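Protein - conserved hypothetical (Bacillus anthracis, PDB 4LES) is of unknown function but folds as a compact, mainly beta protein in which two antiparallel sheets pack against each other. Local coordinates at residues A[72-85]-A[194-206]. Sequence-based numbering, arbitrary orientation. Where two conformers were deposited one is given.
Sequences YAVNKDFHTPKFDV and YVVVNNEYKEQIK. With EOH (ethanol), chain D.
Strand 72-79 runs nearly antiparallel to strand 201-204, at 147° and with their axes 9.5 Å apart, a spacing bridged by side chains. Each segment is itself a hairpin, 72-85 turning at T80-K82 and 194-206 at N198-E200, with a classic beta bulge where E200 and Y201 both face V197. F78 CB sits over one face of the Y201 ring, a CH-pi contact 4.0 Å from the centroid, and the same face receives F78 CD2, 3.4 Å from Y201 CG; the two ring planes are inclined at 57°. On the F78 ring, V197 CG2 covers one face, while V197 CG1 reaches V85 CB. With CG anti to the carbonyl carbon (chi1 -59°), the Y201 side chain runs past F78 in the opposite direction and brings its hydroxyl to H79 O, to which Y201 OH donates at 2.6 Å, in the carbonyl plane and on a lone pair. A water also donates to H79 O and to E200 OE1. Farther along, K76 NZ forms a salt bridge with E203 OE2 (2.9 Å), on the syn side but tilted out of the carboxylate plane, and V74 CG1 packs on E203 CG. At the far end the Y72 ring lies obliquely to K206 CD, 3.2 Å from Y72 OH, and Y72 CB packs against I205 CB, while K206 NZ bonds to G191 O. The arrangement is consistent with beta-sandwich-like packing, outermost strands 69-79 and 201-204 belonging to two layered antiparallel sheets with F78, V85 and V197 between them.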
loop_
_atom_site.group_PDB
_atom_site.type_symbol
_atom_site.label_atom_id
_atom_site.label_comp_id
_atom_site.label_asym_id
_atom_site.label_seq_id
_atom_site.Cartn_x
_atom_site.Cartn_y
_atom_site.Cartn_z
ATOM N N TYR A 72 0.244 9.161 7.582
ATOM C CA TYR A 72 -0.615 10.037 6.759
ATOM C C TYR A 72 -1.964 9.321 6.534
ATOM O O TYR A 72 -2.045 8.336 5.768
ATOM C CB TYR A 72 0.047 10.321 5.432
ATOM C CG TYR A 72 1.380 10.962 5.552
ATOM C CD1 TYR A 72 2.518 10.195 5.721
ATOM C CD2 TYR A 72 1.517 12.327 5.497
ATOM C CE1 TYR A 72 3.761 10.766 5.848
ATOM C CE2 TYR A 72 2.767 12.929 5.629
ATOM C CZ TYR A 72 3.883 12.141 5.813
ATOM O OH TYR A 72 5.142 12.717 5.942
ATOM N N ALA A 73 -2.990 9.749 7.254
ATOM C CA ALA A 73 -4.324 9.149 7.142
ATOM C C ALA A 73 -4.973 9.540 5.831
ATOM O O ALA A 73 -4.832 10.662 5.391
ATOM C CB ALA A 73 -5.217 9.568 8.306
ATOM N N VAL A 74 -5.616 8.588 5.171
ATOM C CA VAL A 74 -6.346 8.879 3.917
ATOM C C VAL A 74 -7.766 8.524 4.245
ATOM O O VAL A 74 -8.633 9.377 4.202
ATOM C CB VAL A 74 -5.826 8.074 2.703
ATOM C CG1 VAL A 74 -6.675 8.320 1.458
ATOM C CG2 VAL A 74 -4.389 8.442 2.416
ATOM N N ASN A 75 -8.017 7.264 4.594
ATOM C CA ASN A 75 -9.381 6.837 4.974
ATOM C C ASN A 75 -10.465 7.224 3.988
ATOM O O ASN A 75 -11.508 7.749 4.371
ATOM C CB ASN A 75 -9.707 7.345 6.386
ATOM C CG ASN A 75 -8.773 6.753 7.432
ATOM O OD1 ASN A 75 -8.215 7.456 8.269
ATOM N ND2 ASN A 75 -8.554 5.457 7.335
ATOM N N LYS A 76 -10.212 6.932 2.712
ATOM C CA LYS A 76 -11.163 7.189 1.633
ATOM C C LYS A 76 -11.406 5.958 0.792
ATOM O O LYS A 76 -10.492 5.162 0.590
ATOM C CB LYS A 76 -10.664 8.303 0.716
ATOM C CG LYS A 76 -10.509 9.607 1.457
ATOM C CD LYS A 76 -10.190 10.797 0.571
ATOM C CE LYS A 76 -9.837 11.980 1.479
ATOM N NZ LYS A 76 -9.593 13.190 0.666
ATOM N N ASP A 77 -12.634 5.824 0.304
ATOM C CA ASP A 77 -13.054 4.708 -0.523
ATOM C C ASP A 77 -13.245 5.267 -1.953
ATOM O O ASP A 77 -13.793 6.348 -2.136
ATOM C CB ASP A 77 -14.335 4.107 0.086
ATOM C CG ASP A 77 -14.723 2.758 -0.509
ATOM O OD1 ASP A 77 -14.073 2.300 -1.482
ATOM O OD2 ASP A 77 -15.700 2.158 0.017
ATOM N N PHE A 78 -12.731 4.543 -2.946
ATOM C CA PHE A 78 -12.756 4.953 -4.317
ATOM C C PHE A 78 -13.459 3.893 -5.116
ATOM O O PHE A 78 -13.083 2.717 -5.104
ATOM C CB PHE A 78 -11.348 5.119 -4.837
ATOM C CG PHE A 78 -10.526 6.084 -4.052
ATOM C CD1 PHE A 78 -9.801 5.663 -2.953
ATOM C CD2 PHE A 78 -10.465 7.401 -4.410
ATOM C CE1 PHE A 78 -9.028 6.544 -2.223
ATOM C CE2 PHE A 78 -9.689 8.297 -3.687
ATOM C CZ PHE A 78 -8.970 7.858 -2.586
ATOM N N HIS A 79 -14.477 4.325 -5.837
ATOM C CA HIS A 79 -15.282 3.439 -6.616
ATOM C C HIS A 79 -14.751 3.158 -8.029
ATOM O O HIS A 79 -14.385 4.075 -8.762
ATOM C CB HIS A 79 -16.670 4.023 -6.728
ATOM C CG HIS A 79 -17.589 3.182 -7.522
ATOM N ND1 HIS A 79 -18.211 2.070 -6.997
ATOM C CD2 HIS A 79 -17.987 3.274 -8.813
ATOM C CE1 HIS A 79 -18.957 1.514 -7.938
ATOM N NE2 HIS A 79 -18.841 2.231 -9.041
ATOM N N THR A 80 -14.701 1.871 -8.384
ATOM C CA THR A 80 -14.324 1.434 -9.727
ATOM C C THR A 80 -15.452 0.500 -10.114
ATOM O O THR A 80 -16.247 0.093 -9.255
ATOM C CB THR A 80 -12.940 0.729 -9.796
ATOM O OG1 THR A 80 -12.994 -0.572 -9.177
ATOM C CG2 THR A 80 -11.884 1.577 -9.148
ATOM N N PRO A 81 -15.560 0.182 -11.410
ATOM C CA PRO A 81 -16.679 -0.648 -11.858
ATOM C C PRO A 81 -16.861 -1.966 -11.107
ATOM O O PRO A 81 -17.980 -2.317 -10.756
ATOM C CB PRO A 81 -16.351 -0.910 -13.336
ATOM C CG PRO A 81 -15.464 0.235 -13.743
ATOM C CD PRO A 81 -14.661 0.566 -12.521
ATOM N N LYS A 82 -15.781 -2.683 -10.839
ATOM C CA LYS A 82 -15.909 -3.995 -10.187
ATOM C C LYS A 82 -15.592 -4.013 -8.702
ATOM O O LYS A 82 -16.094 -4.872 -7.974
ATOM C CB LYS A 82 -14.993 -4.997 -10.895
ATOM C CG LYS A 82 -15.344 -5.255 -12.347
ATOM C CD LYS A 82 -14.246 -6.082 -13.017
ATOM C CE LYS A 82 -14.658 -6.562 -14.398
ATOM N NZ LYS A 82 -13.590 -7.392 -15.013
ATOM N N PHE A 83 -14.795 -3.038 -8.259
ATOM C CA PHE A 83 -14.314 -2.978 -6.899
ATOM C C PHE A 83 -14.346 -1.580 -6.264
ATOM O O PHE A 83 -14.081 -0.588 -6.931
ATOM C CB PHE A 83 -12.819 -3.400 -6.885
ATOM C CG PHE A 83 -12.541 -4.769 -7.481
ATOM C CD1 PHE A 83 -12.564 -5.907 -6.692
ATOM C CD2 PHE A 83 -12.231 -4.909 -8.825
ATOM C CE1 PHE A 83 -12.310 -7.164 -7.229
ATOM C CE2 PHE A 83 -11.984 -6.173 -9.383
ATOM C CZ PHE A 83 -12.026 -7.300 -8.585
ATOM N N ASP A 84 -14.628 -1.533 -4.961
ATOM C CA ASP A 84 -14.481 -0.302 -4.159
ATOM C C ASP A 84 -13.159 -0.489 -3.459
ATOM O O ASP A 84 -12.985 -1.460 -2.726
ATOM C CB ASP A 84 -15.597 -0.131 -3.115
ATOM C CG ASP A 84 -16.877 0.451 -3.722
ATOM O OD1 ASP A 84 -16.805 1.006 -4.843
ATOM O OD2 ASP A 84 -17.945 0.335 -3.078
ATOM N N VAL A 85 -12.230 0.424 -3.702
ATOM C CA VAL A 85 -10.901 0.359 -3.139
ATOM C C VAL A 85 -10.757 1.363 -2.011
ATOM O O VAL A 85 -10.954 2.556 -2.212
ATOM C CB VAL A 85 -9.845 0.663 -4.219
ATOM C CG1 VAL A 85 -8.457 0.681 -3.607
ATOM C CG2 VAL A 85 -9.929 -0.357 -5.349
ATOM N N TYR A 194 1.483 11.488 -3.680
ATOM C CA TYR A 194 0.109 11.151 -3.945
ATOM C C TYR A 194 -0.091 9.657 -4.006
ATOM O O TYR A 194 0.866 8.876 -4.173
ATOM C CB TYR A 194 -0.283 11.705 -5.334
ATOM C CG TYR A 194 0.031 13.162 -5.543
ATOM C CD1 TYR A 194 1.307 13.567 -5.888
ATOM C CD2 TYR A 194 -0.955 14.141 -5.389
ATOM C CE1 TYR A 194 1.614 14.921 -6.070
ATOM C CE2 TYR A 194 -0.668 15.495 -5.589
ATOM C CZ TYR A 194 0.619 15.875 -5.922
ATOM O OH TYR A 194 0.926 17.191 -6.105
ATOM N N VAL A 195 -1.342 9.253 -3.853
ATOM C CA VAL A 195 -1.726 7.863 -4.093
ATOM C C VAL A 195 -2.698 7.901 -5.277
ATOM O O VAL A 195 -3.686 8.649 -5.249
ATOM C CB VAL A 195 -2.358 7.177 -2.883
ATOM C CG1 VAL A 195 -2.868 5.807 -3.293
ATOM C CG2 VAL A 195 -1.327 7.035 -1.756
ATOM N N VAL A 196 -2.378 7.150 -6.338
ATOM C CA VAL A 196 -3.233 7.097 -7.527
ATOM C C VAL A 196 -3.949 5.746 -7.592
ATOM O O VAL A 196 -3.321 4.672 -7.544
ATOM C CB VAL A 196 -2.456 7.382 -8.840
ATOM C CG1 VAL A 196 -3.351 7.200 -10.055
ATOM C CG2 VAL A 196 -1.887 8.794 -8.804
ATOM N N VAL A 197 -5.270 5.815 -7.696
ATOM C CA VAL A 197 -6.088 4.630 -7.722
ATOM C C VAL A 197 -6.746 4.427 -9.097
ATOM O O VAL A 197 -7.472 5.299 -9.614
ATOM C CB VAL A 197 -7.145 4.664 -6.604
ATOM C CG1 VAL A 197 -8.074 3.465 -6.700
ATOM C CG2 VAL A 197 -6.463 4.683 -5.230
ATOM N N ASN A 198 -6.432 3.276 -9.674
ATOM C CA ASN A 198 -6.966 2.829 -10.950
ATOM C C ASN A 198 -6.680 3.817 -12.057
ATOM O O ASN A 198 -7.450 3.906 -12.987
ATOM C CB ASN A 198 -8.477 2.665 -10.821
ATOM C CG ASN A 198 -9.047 1.810 -11.926
ATOM O OD1 ASN A 198 -8.435 0.827 -12.332
ATOM N ND2 ASN A 198 -10.205 2.180 -12.420
ATOM N N ASN A 199 -5.585 4.563 -11.924
ATOM C CA ASN A 199 -5.235 5.663 -12.824
ATOM C C ASN A 199 -6.426 6.585 -13.034
ATOM O O ASN A 199 -6.572 7.176 -14.077
ATOM C CB ASN A 199 -4.712 5.111 -14.151
ATOM C CG ASN A 199 -3.340 4.495 -14.000
ATOM O OD1 ASN A 199 -2.383 5.176 -13.613
ATOM N ND2 ASN A 199 -3.228 3.207 -14.299
ATOM N N GLU A 200 -7.262 6.694 -12.017
ATOM C CA GLU A 200 -8.527 7.411 -12.095
ATOM C C GLU A 200 -8.699 8.448 -10.985
ATOM O O GLU A 200 -9.379 9.446 -11.180
ATOM C CB GLU A 200 -9.629 6.358 -11.979
ATOM C CG GLU A 200 -11.032 6.825 -12.255
ATOM C CD GLU A 200 -12.034 5.687 -12.192
ATOM O OE1 GLU A 200 -13.200 5.931 -12.514
ATOM O OE2 GLU A 200 -11.681 4.553 -11.829
ATOM N N TYR A 201 -8.112 8.196 -9.809
ATOM C CA TYR A 201 -8.190 9.114 -8.701
ATOM C C TYR A 201 -6.775 9.420 -8.264
ATOM O O TYR A 201 -5.907 8.535 -8.275
ATOM C CB TYR A 201 -8.900 8.475 -7.509
ATOM C CG TYR A 201 -10.296 8.004 -7.779
ATOM C CD1 TYR A 201 -10.538 6.705 -8.205
ATOM C CD2 TYR A 201 -11.386 8.848 -7.574
ATOM C CE1 TYR A 201 -11.823 6.261 -8.448
ATOM C CE2 TYR A 201 -12.678 8.406 -7.793
ATOM C CZ TYR A 201 -12.890 7.103 -8.234
ATOM O OH TYR A 201 -14.174 6.660 -8.486
ATOM N N LYS A 202 -6.548 10.665 -7.857
ATOM C CA LYS A 202 -5.244 11.109 -7.387
ATOM C C LYS A 202 -5.491 11.788 -6.059
ATOM O O LYS A 202 -6.153 12.798 -5.983
ATOM C CB LYS A 202 -4.601 12.051 -8.394
ATOM C CG LYS A 202 -3.161 12.422 -8.089
ATOM C CD LYS A 202 -2.569 13.185 -9.269
ATOM C CE LYS A 202 -1.058 13.278 -9.151
ATOM N NZ LYS A 202 -0.407 13.940 -10.316
ATOM N N GLU A 203 -4.999 11.188 -4.998
ATOM C CA GLU A 203 -5.193 11.725 -3.650
ATOM C C GLU A 203 -3.843 12.197 -3.133
ATOM O O GLU A 203 -2.916 11.389 -3.030
ATOM C CB GLU A 203 -5.737 10.566 -2.811
ATOM C CG GLU A 203 -5.869 10.797 -1.350
ATOM C CD GLU A 203 -6.919 11.820 -1.045
ATOM O OE1 GLU A 203 -7.794 12.069 -1.931
ATOM O OE2 GLU A 203 -6.856 12.344 0.089
ATOM N N GLN A 204 -3.714 13.480 -2.796
ATOM C CA GLN A 204 -2.450 14.006 -2.286
ATOM C C GLN A 204 -2.302 13.620 -0.831
ATOM O O GLN A 204 -3.170 13.904 -0.027
ATOM C CB GLN A 204 -2.374 15.527 -2.416
ATOM C CG GLN A 204 -1.023 16.091 -1.989
ATOM C CD GLN A 204 -0.905 17.575 -2.219
ATOM O OE1 GLN A 204 -1.853 18.227 -2.618
ATOM N NE2 GLN A 204 0.278 18.118 -1.977
ATOM N N ILE A 205 -1.219 12.969 -0.472
ATOM C CA ILE A 205 -1.068 12.630 0.924
ATOM C C ILE A 205 -0.185 13.656 1.645
ATOM O O ILE A 205 -0.297 13.836 2.855
ATOM C CB ILE A 205 -0.498 11.219 1.117
ATOM C CG1 ILE A 205 0.992 11.203 0.840
ATOM C CG2 ILE A 205 -1.233 10.199 0.249
ATOM C CD1 ILE A 205 1.564 9.810 0.900
ATOM N N LYS A 206 0.642 14.372 0.895
ATOM C CA LYS A 206 1.619 15.258 1.503
ATOM C C LYS A 206 1.957 16.387 0.561
ATOM O O LYS A 206 1.863 16.225 -0.664
ATOM C CB LYS A 206 2.866 14.429 1.663
ATOM C CG LYS A 206 3.741 14.817 2.787
ATOM C CD LYS A 206 4.798 13.738 2.939
ATOM C CE LYS A 206 5.900 13.926 1.955
ATOM N NZ LYS A 206 6.752 15.073 2.388
ATOM O OXT LYS A 206 2.375 17.452 0.978
HETATM C C1 EOH D . -18.431 -0.156 0.410
HETATM C C2 EOH D . -19.482 -1.009 -0.274
HETATM O O EOH D . -17.199 -0.193 -0.323
HETATM O O HOH W 1 -14.993 4.228 -11.674
#